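Local coordinates for alpha-actinin-like protein 1 (Schizosaccharomyces pombe, PDB 5BVR), which binds actin filaments through this tandem calponin-homology region and takes part in forming and organising the actin ring of cytokinesis and in septation, at residues G53-N61 against N73-K84; A194-I204 against T222-F231. All coordinates share one frame; numbering follows the deposited sequence.

Contact 1: G53-N61 against N73-K84; sequences GDENLGRYN and NVNKALEYIKSK
The side chain of N73 meets the backbone of N61 in a pair of hydrogen bonds at the surface of the first CH domain: its OD1 accepts from N61 N at 2.9 Å and its ND2 donates to N61 O at 2.8 Å. Both bonds lie in the carbonyl plane of their acceptor, on a lone pair, with N-H...O angles of 156° and 164°, so the amide is fixed in rotation. ND2 of N73 also bonds D41 O, while the N61 amide turns to E72 and H69 O. K76 runs extended from CB to CE and bends only at chi4 (75°), bringing NZ against L57 O; at 2.4 Å these two are closer than a normal hydrogen bond, so the exact geometry is doubtful. R59 O is a weak second acceptor. At E55, Y80 OH donates to OE2 over 2.6 Å from above the carboxylate plane, and K84 NZ forms a salt bridge with the same oxygen, its hydrogen bond weak at 3.4 Å. Water 1 links K84 NZ to G53 O. Apolar contact centres on the Y80 ring: L57 CD1 makes a CH-pi contact 4.0 Å from its centroid, while K84 CG packs over the opposite face. Backbone carbonyls, one backbone N-H and one carboxylate thus fasten the irregular loop to helix 67-83 and the residue just after it, most clearly at N61 and E55, with L57 supplying the apolar part.

Contact 2: A194-I204 against T222-F231; sequences AQKSIGIPRLI and TYVAEYFHAF
T222 opens the contact with its methyl CG2, which meets L203 CD1 at 3.8 Å. Y223 follows, its CG anti to the backbone N (chi1 180°), a torsion that turns the ring toward residues 200-204: I204 CG1 lies over one face and Y227 CE1 over the other, P201 O approaches the edge in plane, 3.2 Å from Y223 CE1, and I200 CG2 touches CE1. Y223 OH accepts from Y227 OH at 2.9 Å and donates to water 2, which in turn donates to I200 O. An alanine in place of Y223 would probably open a gap beneath I204 and leave water 2 and Y227 OH without their shared partner. E226 bends at chi2 (-77°) and lays its carboxylate against P201, E226 OE1 lying 3.6 Å from P201 CD. Y227 offers its face to I200 CD1, 3.9 Å from the ring centroid and 10° off the normal, while A194 CB approaches OH. A230 CB packs on I200 CG1. F231 ends the series with CE1 against I200 CD1, I198 CG2 at the ring edge, and a stack on H168, a zinc ligand. Lacking any direct hydrogen bond, the segments depend on shape fit around Y223 and I200, with water 2 satisfying the I200 carbonyl.

Overall arrangement
From the N terminus, helix 11-25 and helix 43-53 come first. Contact 1 then closes a short loop, folding the connection after helix 43-53 back along helix 67-83, with 11 residues between its segments. It is complete before the actin-binding region, residues 88-112, begins. Past helix 101-117 the chain enters the second CH domain, where contact 2 joins the end of helix 183-198 and its following loop to helix 217-234 across 17 residues. The two closures stand in series, neither nested nor crossed, with centres about 28 Å apart on opposite sides of the chain's centre. Contact 2 also borders the first domain: P201 and L203 touch T22, and T222 touches W109.

Contact 1: G53-N61 against N73-K84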
loop_
_atom_site.group_PDB
_atom_site.type_symbol
_atom_site.label_atom_id
_atom_site.label_comp_id
_atom_site.label_asym_id
_atom_site.label_seq_id
_atom_site.Cartn_x
_atom_site.Cartn_y
_atom_site.Cartn_z
ATOM N N GLY A 53 -8.768 -6.112 -9.293
ATOM C CA GLY A 53 -8.695 -7.190 -10.263
ATOM C C GLY A 53 -9.314 -6.859 -11.619
ATOM O O GLY A 53 -9.158 -7.635 -12.552
ATOM N N ASP A 54 -10.021 -5.732 -11.716
ATOM C CA ASP A 54 -10.670 -5.313 -12.972
ATOM C C ASP A 54 -11.575 -6.419 -13.492
ATOM O O ASP A 54 -11.549 -6.788 -14.669
ATOM C CB ASP A 54 -9.620 -4.915 -14.011
ATOM C CG ASP A 54 -10.233 -4.353 -15.278
ATOM O OD1 ASP A 54 -11.334 -3.768 -15.205
ATOM O OD2 ASP A 54 -9.606 -4.512 -16.348
ATOM N N GLU A 55 -12.400 -6.951 -12.607
ATOM C CA GLU A 55 -13.343 -7.990 -13.001
ATOM C C GLU A 55 -14.662 -7.869 -12.268
ATOM O O GLU A 55 -14.731 -7.378 -11.155
ATOM C CB GLU A 55 -12.760 -9.374 -12.744
ATOM C CG GLU A 55 -11.577 -9.716 -13.603
ATOM C CD GLU A 55 -11.059 -11.098 -13.307
ATOM O OE1 GLU A 55 -11.830 -12.064 -13.502
ATOM O OE2 GLU A 55 -9.891 -11.205 -12.859
ATOM N N ASN A 56 -15.714 -8.329 -12.919
ATOM C CA ASN A 56 -17.018 -8.408 -12.308
ATOM C C ASN A 56 -17.143 -9.775 -11.677
ATOM O O ASN A 56 -17.130 -10.786 -12.379
ATOM C CB ASN A 56 -18.067 -8.246 -13.388
ATOM C CG ASN A 56 -19.453 -8.038 -12.829
ATOM O OD1 ASN A 56 -19.876 -8.722 -11.895
ATOM N ND2 ASN A 56 -20.173 -7.082 -13.401
ATOM N N LEU A 57 -17.257 -9.808 -10.353
ATOM C CA LEU A 57 -17.333 -11.072 -9.629
ATOM C C LEU A 57 -18.772 -11.608 -9.588
ATOM O O LEU A 57 -19.011 -12.670 -9.040
ATOM C CB LEU A 57 -16.746 -10.916 -8.215
ATOM C CG LEU A 57 -15.256 -11.256 -8.022
ATOM C CD1 LEU A 57 -14.372 -10.436 -8.938
ATOM C CD2 LEU A 57 -14.829 -11.065 -6.570
ATOM N N GLY A 58 -19.723 -10.878 -10.167
ATOM C CA GLY A 58 -21.088 -11.365 -10.270
ATOM C C GLY A 58 -21.904 -11.211 -8.997
ATOM O O GLY A 58 -21.618 -10.364 -8.155
ATOM N N ARG A 59 -22.934 -12.034 -8.847
ATOM C CA ARG A 59 -23.876 -11.819 -7.762
ATOM C C ARG A 59 -23.354 -12.343 -6.425
ATOM O O ARG A 59 -22.587 -13.295 -6.358
ATOM C CB ARG A 59 -25.258 -12.385 -8.105
ATOM C CG ARG A 59 -26.257 -11.269 -8.424
ATOM C CD ARG A 59 -27.607 -11.783 -8.883
ATOM N NE ARG A 59 -27.941 -13.062 -8.264
ATOM C CZ ARG A 59 -27.884 -14.246 -8.874
ATOM N NH1 ARG A 59 -27.518 -14.344 -10.147
ATOM N NH2 ARG A 59 -28.208 -15.343 -8.204
ATOM N N TYR A 60 -23.745 -11.664 -5.363
ATOM C CA TYR A 60 -23.405 -12.094 -4.012
ATOM C C TYR A 60 -24.487 -11.571 -3.100
ATOM O O TYR A 60 -25.409 -10.892 -3.557
ATOM C CB TYR A 60 -22.025 -11.585 -3.601
ATOM C CG TYR A 60 -21.873 -10.092 -3.690
ATOM C CD1 TYR A 60 -21.443 -9.496 -4.868
ATOM C CD2 TYR A 60 -22.162 -9.266 -2.613
ATOM C CE1 TYR A 60 -21.300 -8.127 -4.969
ATOM C CE2 TYR A 60 -22.007 -7.894 -2.700
ATOM C CZ TYR A 60 -21.577 -7.327 -3.890
ATOM O OH TYR A 60 -21.413 -5.965 -4.022
ATOM N N ASN A 61 -24.419 -11.918 -1.820
ATOM C CA ASN A 61 -25.466 -11.548 -0.878
ATOM C C ASN A 61 -25.244 -10.117 -0.409
ATOM O O ASN A 61 -24.283 -9.839 0.290
ATOM C CB ASN A 61 -25.470 -12.505 0.308
ATOM C CG ASN A 61 -25.549 -13.959 -0.110
ATOM O OD1 ASN A 61 -26.450 -14.361 -0.851
ATOM N ND2 ASN A 61 -24.602 -14.760 0.364
ATOM N N ASN A 73 -20.296 -15.183 1.022
ATOM C CA ASN A 73 -19.622 -14.034 0.418
ATOM C C ASN A 73 -18.119 -14.144 0.560
ATOM O O ASN A 73 -17.385 -13.964 -0.405
ATOM C CB ASN A 73 -20.075 -12.690 1.013
ATOM C CG ASN A 73 -21.472 -12.273 0.562
ATOM O OD1 ASN A 73 -22.057 -12.859 -0.351
ATOM N ND2 ASN A 73 -21.988 -11.232 1.182
ATOM N N VAL A 74 -17.650 -14.451 1.759
ATOM C CA VAL A 74 -16.221 -14.509 1.955
ATOM C C VAL A 74 -15.608 -15.652 1.135
ATOM O O VAL A 74 -14.523 -15.501 0.558
ATOM C CB VAL A 74 -15.879 -14.644 3.451
ATOM C CG1 VAL A 74 -14.406 -14.876 3.631
ATOM C CG2 VAL A 74 -16.284 -13.400 4.202
ATOM N N ASN A 75 -16.298 -16.789 1.092
ATOM C CA ASN A 75 -15.817 -17.927 0.338
ATOM C C ASN A 75 -15.707 -17.560 -1.153
ATOM O O ASN A 75 -14.747 -17.942 -1.813
ATOM C CB ASN A 75 -16.729 -19.134 0.552
ATOM C CG ASN A 75 -16.214 -20.386 -0.113
ATOM O OD1 ASN A 75 -15.169 -20.915 0.252
ATOM N ND2 ASN A 75 -16.958 -20.877 -1.092
ATOM N N LYS A 76 -16.675 -16.800 -1.662
ATOM C CA LYS A 76 -16.604 -16.304 -3.043
ATOM C C LYS A 76 -15.316 -15.514 -3.269
ATOM O O LYS A 76 -14.606 -15.727 -4.252
ATOM C CB LYS A 76 -17.824 -15.425 -3.344
ATOM C CG LYS A 76 -17.860 -14.836 -4.722
ATOM C CD LYS A 76 -19.139 -14.041 -4.892
ATOM C CE LYS A 76 -19.173 -13.298 -6.191
ATOM N NZ LYS A 76 -19.440 -14.251 -7.298
ATOM N N ALA A 77 -15.010 -14.613 -2.345
ATOM C CA ALA A 77 -13.793 -13.813 -2.444
ATOM C C ALA A 77 -12.547 -14.684 -2.421
ATOM O O ALA A 77 -11.635 -14.486 -3.223
ATOM C CB ALA A 77 -13.745 -12.816 -1.320
ATOM N N LEU A 78 -12.494 -15.616 -1.475
ATOM C CA LEU A 78 -11.311 -16.451 -1.326
ATOM C C LEU A 78 -11.125 -17.325 -2.549
ATOM O O LEU A 78 -9.996 -17.504 -3.009
ATOM C CB LEU A 78 -11.378 -17.280 -0.038
ATOM C CG LEU A 78 -11.448 -16.496 1.274
ATOM C CD1 LEU A 78 -11.422 -17.450 2.453
ATOM C CD2 LEU A 78 -10.328 -15.500 1.391
ATOM N N GLU A 79 -12.218 -17.839 -3.096
ATOM C CA GLU A 79 -12.109 -18.675 -4.277
ATOM C C GLU A 79 -11.592 -17.849 -5.452
ATOM O O GLU A 79 -10.762 -18.342 -6.227
ATOM C CB GLU A 79 -13.447 -19.354 -4.591
ATOM C CG GLU A 79 -13.766 -20.488 -3.614
ATOM C CD GLU A 79 -12.667 -21.544 -3.564
ATOM O OE1 GLU A 79 -12.181 -21.955 -4.645
ATOM O OE2 GLU A 79 -12.275 -21.944 -2.447
ATOM N N TYR A 80 -12.031 -16.593 -5.574
ATOM C CA TYR A 80 -11.508 -15.723 -6.637
ATOM C C TYR A 80 -9.994 -15.530 -6.475
ATOM O O TYR A 80 -9.219 -15.665 -7.428
ATOM C CB TYR A 80 -12.230 -14.376 -6.654
ATOM C CG TYR A 80 -11.597 -13.416 -7.630
ATOM C CD1 TYR A 80 -11.860 -13.505 -8.993
ATOM C CD2 TYR A 80 -10.694 -12.457 -7.195
ATOM C CE1 TYR A 80 -11.261 -12.647 -9.884
ATOM C CE2 TYR A 80 -10.092 -11.590 -8.081
ATOM C CZ TYR A 80 -10.381 -11.690 -9.422
ATOM O OH TYR A 80 -9.766 -10.816 -10.298
ATOM N N ILE A 81 -9.574 -15.224 -5.256
ATOM C CA ILE A 81 -8.156 -15.026 -4.967
ATOM C C ILE A 81 -7.323 -16.265 -5.326
ATOM O O ILE A 81 -6.272 -16.164 -6.000
ATOM C CB ILE A 81 -7.978 -14.627 -3.491
ATOM C CG1 ILE A 81 -8.610 -13.243 -3.269
ATOM C CG2 ILE A 81 -6.494 -14.603 -3.104
ATOM C CD1 ILE A 81 -8.753 -12.854 -1.783
ATOM N N LYS A 82 -7.823 -17.432 -4.946
ATOM C CA LYS A 82 -7.163 -18.689 -5.276
ATOM C C LYS A 82 -7.103 -18.900 -6.786
ATOM O O LYS A 82 -6.082 -19.348 -7.314
ATOM C CB LYS A 82 -7.903 -19.847 -4.605
ATOM C CG LYS A 82 -7.290 -21.207 -4.849
ATOM C CD LYS A 82 -8.071 -22.301 -4.134
ATOM C CE LYS A 82 -7.461 -23.679 -4.392
ATOM N NZ LYS A 82 -8.232 -24.767 -3.724
ATOM N N SER A 83 -8.195 -18.574 -7.476
ATOM C CA SER A 83 -8.275 -18.752 -8.930
ATOM C C SER A 83 -7.216 -17.951 -9.681
ATOM O O SER A 83 -6.861 -18.289 -10.815
ATOM C CB SER A 83 -9.661 -18.370 -9.445
ATOM O OG SER A 83 -9.770 -16.977 -9.661
ATOM N N LYS A 84 -6.725 -16.890 -9.052
ATOM C CA LYS A 84 -5.678 -16.050 -9.631
ATOM C C LYS A 84 -4.281 -16.501 -9.207
ATOM O O LYS A 84 -3.305 -15.806 -9.465
ATOM C CB LYS A 84 -5.892 -14.579 -9.241
ATOM C CG LYS A 84 -7.270 -14.012 -9.626
ATOM C CD LYS A 84 -7.396 -13.687 -11.110
ATOM C CE LYS A 84 -6.648 -12.409 -11.465
ATOM N NZ LYS A 84 -6.660 -12.147 -12.937
HETATM O O HOH W 1 -6.950 -9.097 -12.712
#

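Contact 2: A194-I204 against T222-F231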
loop_
_atom_site.group_PDB
_atom_site.type_symbol
_atom_site.label_atom_id
_atom_site.label_comp_id
_atom_site.label_asym_id
_atom_site.label_seq_id
_atom_site.Cartn_x
_atom_site.Cartn_y
_atom_site.Cartn_z
ATOM N N ALA A 194 4.032 15.137 -2.239
ATOM C CA ALA A 194 3.537 13.946 -2.939
ATOM C C ALA A 194 2.017 13.955 -3.040
ATOM O O ALA A 194 1.439 13.701 -4.102
ATOM C CB ALA A 194 4.006 12.694 -2.223
ATOM N N GLN A 195 1.355 14.264 -1.933
ATOM C CA GLN A 195 -0.107 14.256 -1.930
ATOM C C GLN A 195 -0.674 15.439 -2.706
ATOM O O GLN A 195 -1.521 15.263 -3.583
ATOM C CB GLN A 195 -0.630 14.254 -0.499
ATOM C CG GLN A 195 -2.117 14.040 -0.382
ATOM C CD GLN A 195 -2.885 15.333 -0.450
ATOM O OE1 GLN A 195 -2.616 16.268 0.311
ATOM N NE2 GLN A 195 -3.848 15.402 -1.366
ATOM N N LYS A 196 -0.197 16.639 -2.412
ATOM C CA LYS A 196 -0.825 17.851 -2.963
ATOM C C LYS A 196 -0.528 18.068 -4.444
ATOM O O LYS A 196 -1.377 18.584 -5.178
ATOM C CB LYS A 196 -0.398 19.068 -2.148
ATOM C CG LYS A 196 -0.994 20.378 -2.618
ATOM C CD LYS A 196 -0.550 21.535 -1.730
ATOM C CE LYS A 196 -1.144 22.855 -2.195
ATOM N NZ LYS A 196 -0.773 23.159 -3.605
ATOM N N SER A 197 0.664 17.689 -4.887
ATOM C CA SER A 197 1.120 18.036 -6.225
ATOM C C SER A 197 1.217 16.829 -7.150
ATOM O O SER A 197 1.222 16.988 -8.376
ATOM C CB SER A 197 2.473 18.753 -6.179
ATOM O OG SER A 197 2.376 19.982 -5.485
ATOM N N ILE A 198 1.288 15.629 -6.583
ATOM C CA ILE A 198 1.528 14.440 -7.391
ATOM C C ILE A 198 0.397 13.413 -7.242
ATOM O O ILE A 198 0.413 12.374 -7.905
ATOM C CB ILE A 198 2.909 13.814 -7.093
ATOM C CG1 ILE A 198 3.950 14.921 -6.911
ATOM C CG2 ILE A 198 3.319 12.831 -8.222
ATOM C CD1 ILE A 198 5.362 14.470 -6.621
ATOM N N GLY A 199 -0.592 13.715 -6.402
ATOM C CA GLY A 199 -1.746 12.837 -6.216
ATOM C C GLY A 199 -1.460 11.519 -5.508
ATOM O O GLY A 199 -2.244 10.561 -5.612
ATOM N N ILE A 200 -0.335 11.449 -4.808
ATOM C CA ILE A 200 0.046 10.235 -4.100
ATOM C C ILE A 200 -0.636 10.226 -2.718
ATOM O O ILE A 200 -0.359 11.094 -1.895
ATOM C CB ILE A 200 1.571 10.164 -3.950
ATOM C CG1 ILE A 200 2.224 9.913 -5.320
ATOM C CG2 ILE A 200 1.968 9.069 -2.958
ATOM C CD1 ILE A 200 3.730 10.237 -5.389
ATOM N N PRO A 201 -1.509 9.240 -2.456
ATOM C CA PRO A 201 -2.249 9.258 -1.191
ATOM C C PRO A 201 -1.336 9.049 0.002
ATOM O O PRO A 201 -0.367 8.298 -0.075
ATOM C CB PRO A 201 -3.207 8.070 -1.331
ATOM C CG PRO A 201 -2.510 7.117 -2.213
ATOM C CD PRO A 201 -1.757 7.995 -3.210
ATOM N N ARG A 202 -1.680 9.696 1.105
ATOM C CA ARG A 202 -0.879 9.643 2.315
ATOM C C ARG A 202 -1.174 8.363 3.088
ATOM O O ARG A 202 -1.962 8.375 4.043
ATOM C CB ARG A 202 -1.201 10.856 3.173
ATOM C CG ARG A 202 -0.433 10.937 4.470
ATOM C CD ARG A 202 -0.963 12.075 5.306
ATOM N NE ARG A 202 -0.695 13.338 4.637
ATOM C CZ ARG A 202 0.403 14.062 4.820
ATOM N NH1 ARG A 202 1.338 13.674 5.675
ATOM N NH2 ARG A 202 0.558 15.190 4.152
ATOM N N LEU A 203 -0.554 7.265 2.686
ATOM C CA LEU A 203 -0.840 5.974 3.292
ATOM C C LEU A 203 -0.168 5.759 4.644
ATOM O O LEU A 203 -0.583 4.858 5.366
ATOM C CB LEU A 203 -0.443 4.823 2.355
ATOM C CG LEU A 203 -1.144 4.838 0.992
ATOM C CD1 LEU A 203 -0.791 3.576 0.227
ATOM C CD2 LEU A 203 -2.682 4.959 1.086
ATOM N N ILE A 204 0.888 6.525 4.941
ATOM C CA ILE A 204 1.615 6.401 6.205
ATOM C C ILE A 204 1.781 7.764 6.843
ATOM O O ILE A 204 1.887 8.774 6.161
ATOM C CB ILE A 204 2.984 5.711 6.030
ATOM C CG1 ILE A 204 3.889 6.487 5.074
ATOM C CG2 ILE A 204 2.798 4.306 5.564
ATOM C CD1 ILE A 204 5.265 5.858 4.895
ATOM N N THR A 222 4.156 -0.550 0.498
ATOM C CA THR A 222 2.846 -0.170 -0.023
ATOM C C THR A 222 2.847 1.295 -0.456
ATOM O O THR A 222 2.306 1.637 -1.527
ATOM C CB THR A 222 1.738 -0.410 1.020
ATOM O OG1 THR A 222 1.735 -1.794 1.381
ATOM C CG2 THR A 222 0.350 -0.056 0.476
ATOM N N TYR A 223 3.414 2.172 0.373
ATOM C CA TYR A 223 3.440 3.595 0.112
ATOM C C TYR A 223 4.424 3.933 -1.043
ATOM O O TYR A 223 4.071 4.672 -1.974
ATOM C CB TYR A 223 3.777 4.369 1.399
ATOM C CG TYR A 223 3.824 5.865 1.207
ATOM C CD1 TYR A 223 2.728 6.581 0.754
ATOM C CD2 TYR A 223 4.961 6.572 1.509
ATOM C CE1 TYR A 223 2.795 7.966 0.568
ATOM C CE2 TYR A 223 5.034 7.952 1.330
ATOM C CZ TYR A 223 3.960 8.641 0.873
ATOM O OH TYR A 223 4.035 9.999 0.677
ATOM N N VAL A 224 5.621 3.364 -1.011
ATOM C CA VAL A 224 6.614 3.640 -2.040
ATOM C C VAL A 224 6.092 3.170 -3.404
ATOM O O VAL A 224 6.351 3.821 -4.430
ATOM C CB VAL A 224 7.945 2.975 -1.699
ATOM C CG1 VAL A 224 8.904 3.022 -2.895
ATOM C CG2 VAL A 224 8.566 3.655 -0.492
ATOM N N ALA A 225 5.339 2.070 -3.454
ATOM C CA ALA A 225 4.749 1.617 -4.722
ATOM C C ALA A 225 3.875 2.708 -5.353
ATOM O O ALA A 225 3.758 2.786 -6.601
ATOM C CB ALA A 225 3.915 0.347 -4.521
ATOM N N GLU A 226 3.250 3.556 -4.536
ATOM C CA GLU A 226 2.436 4.663 -5.073
ATOM C C GLU A 226 3.307 5.634 -5.862
ATOM O O GLU A 226 2.861 6.190 -6.870
ATOM C CB GLU A 226 1.682 5.446 -3.991
ATOM C CG GLU A 226 0.657 4.624 -3.203
ATOM C CD GLU A 226 -0.638 4.363 -3.936
ATOM O OE1 GLU A 226 -0.870 4.985 -4.988
ATOM O OE2 GLU A 226 -1.432 3.534 -3.439
ATOM N N TYR A 227 4.531 5.862 -5.399
ATOM C CA TYR A 227 5.470 6.705 -6.120
ATOM C C TYR A 227 5.812 6.108 -7.481
ATOM O O TYR A 227 5.786 6.795 -8.500
ATOM C CB TYR A 227 6.765 6.920 -5.328
ATOM C CG TYR A 227 6.635 7.871 -4.150
ATOM C CD1 TYR A 227 5.821 7.565 -3.070
ATOM C CD2 TYR A 227 7.359 9.045 -4.098
ATOM C CE1 TYR A 227 5.706 8.441 -1.997
ATOM C CE2 TYR A 227 7.247 9.913 -3.044
ATOM C CZ TYR A 227 6.437 9.603 -1.988
ATOM O OH TYR A 227 6.354 10.496 -0.954
ATOM N N PHE A 228 6.150 4.836 -7.519
ATOM C CA PHE A 228 6.455 4.178 -8.779
ATOM C C PHE A 228 5.307 4.339 -9.776
ATOM O O PHE A 228 5.507 4.720 -10.945
ATOM C CB PHE A 228 6.703 2.686 -8.582
ATOM C CG PHE A 228 6.907 1.959 -9.876
ATOM C CD1 PHE A 228 8.164 1.930 -10.470
ATOM C CD2 PHE A 228 5.835 1.390 -10.561
ATOM C CE1 PHE A 228 8.357 1.303 -11.698
ATOM C CE2 PHE A 228 6.034 0.756 -11.782
ATOM C CZ PHE A 228 7.307 0.722 -12.346
ATOM N N HIS A 229 4.092 4.018 -9.352
ATOM C CA HIS A 229 2.983 4.051 -10.308
ATOM C C HIS A 229 2.645 5.481 -10.718
ATOM O O HIS A 229 2.410 5.762 -11.915
ATOM C CB HIS A 229 1.744 3.355 -9.764
ATOM C CG HIS A 229 1.883 1.868 -9.659
ATOM N ND1 HIS A 229 1.976 1.048 -10.767
ATOM C CD2 HIS A 229 2.000 1.060 -8.579
ATOM C CE1 HIS A 229 2.101 -0.208 -10.368
ATOM N NE2 HIS A 229 2.116 -0.225 -9.047
ATOM N N ALA A 230 2.633 6.411 -9.771
ATOM C CA ALA A 230 2.285 7.783 -10.125
ATOM C C ALA A 230 3.348 8.410 -11.007
ATOM O O ALA A 230 3.027 9.017 -12.034
ATOM C CB ALA A 230 2.058 8.624 -8.869
ATOM N N PHE A 231 4.614 8.275 -10.608
ATOM C CA PHE A 231 5.686 8.888 -11.376
ATOM C C PHE A 231 5.692 8.306 -12.789
ATOM O O PHE A 231 5.828 9.037 -13.775
ATOM C CB PHE A 231 7.061 8.658 -10.731
ATOM C CG PHE A 231 7.318 9.449 -9.481
ATOM C CD1 PHE A 231 6.358 10.236 -8.879
ATOM C CD2 PHE A 231 8.587 9.416 -8.936
ATOM C CE1 PHE A 231 6.660 10.965 -7.726
ATOM C CE2 PHE A 231 8.893 10.148 -7.795
ATOM C CZ PHE A 231 7.919 10.920 -7.197
HETATM O O HOH W 2 1.822 11.389 0.144
#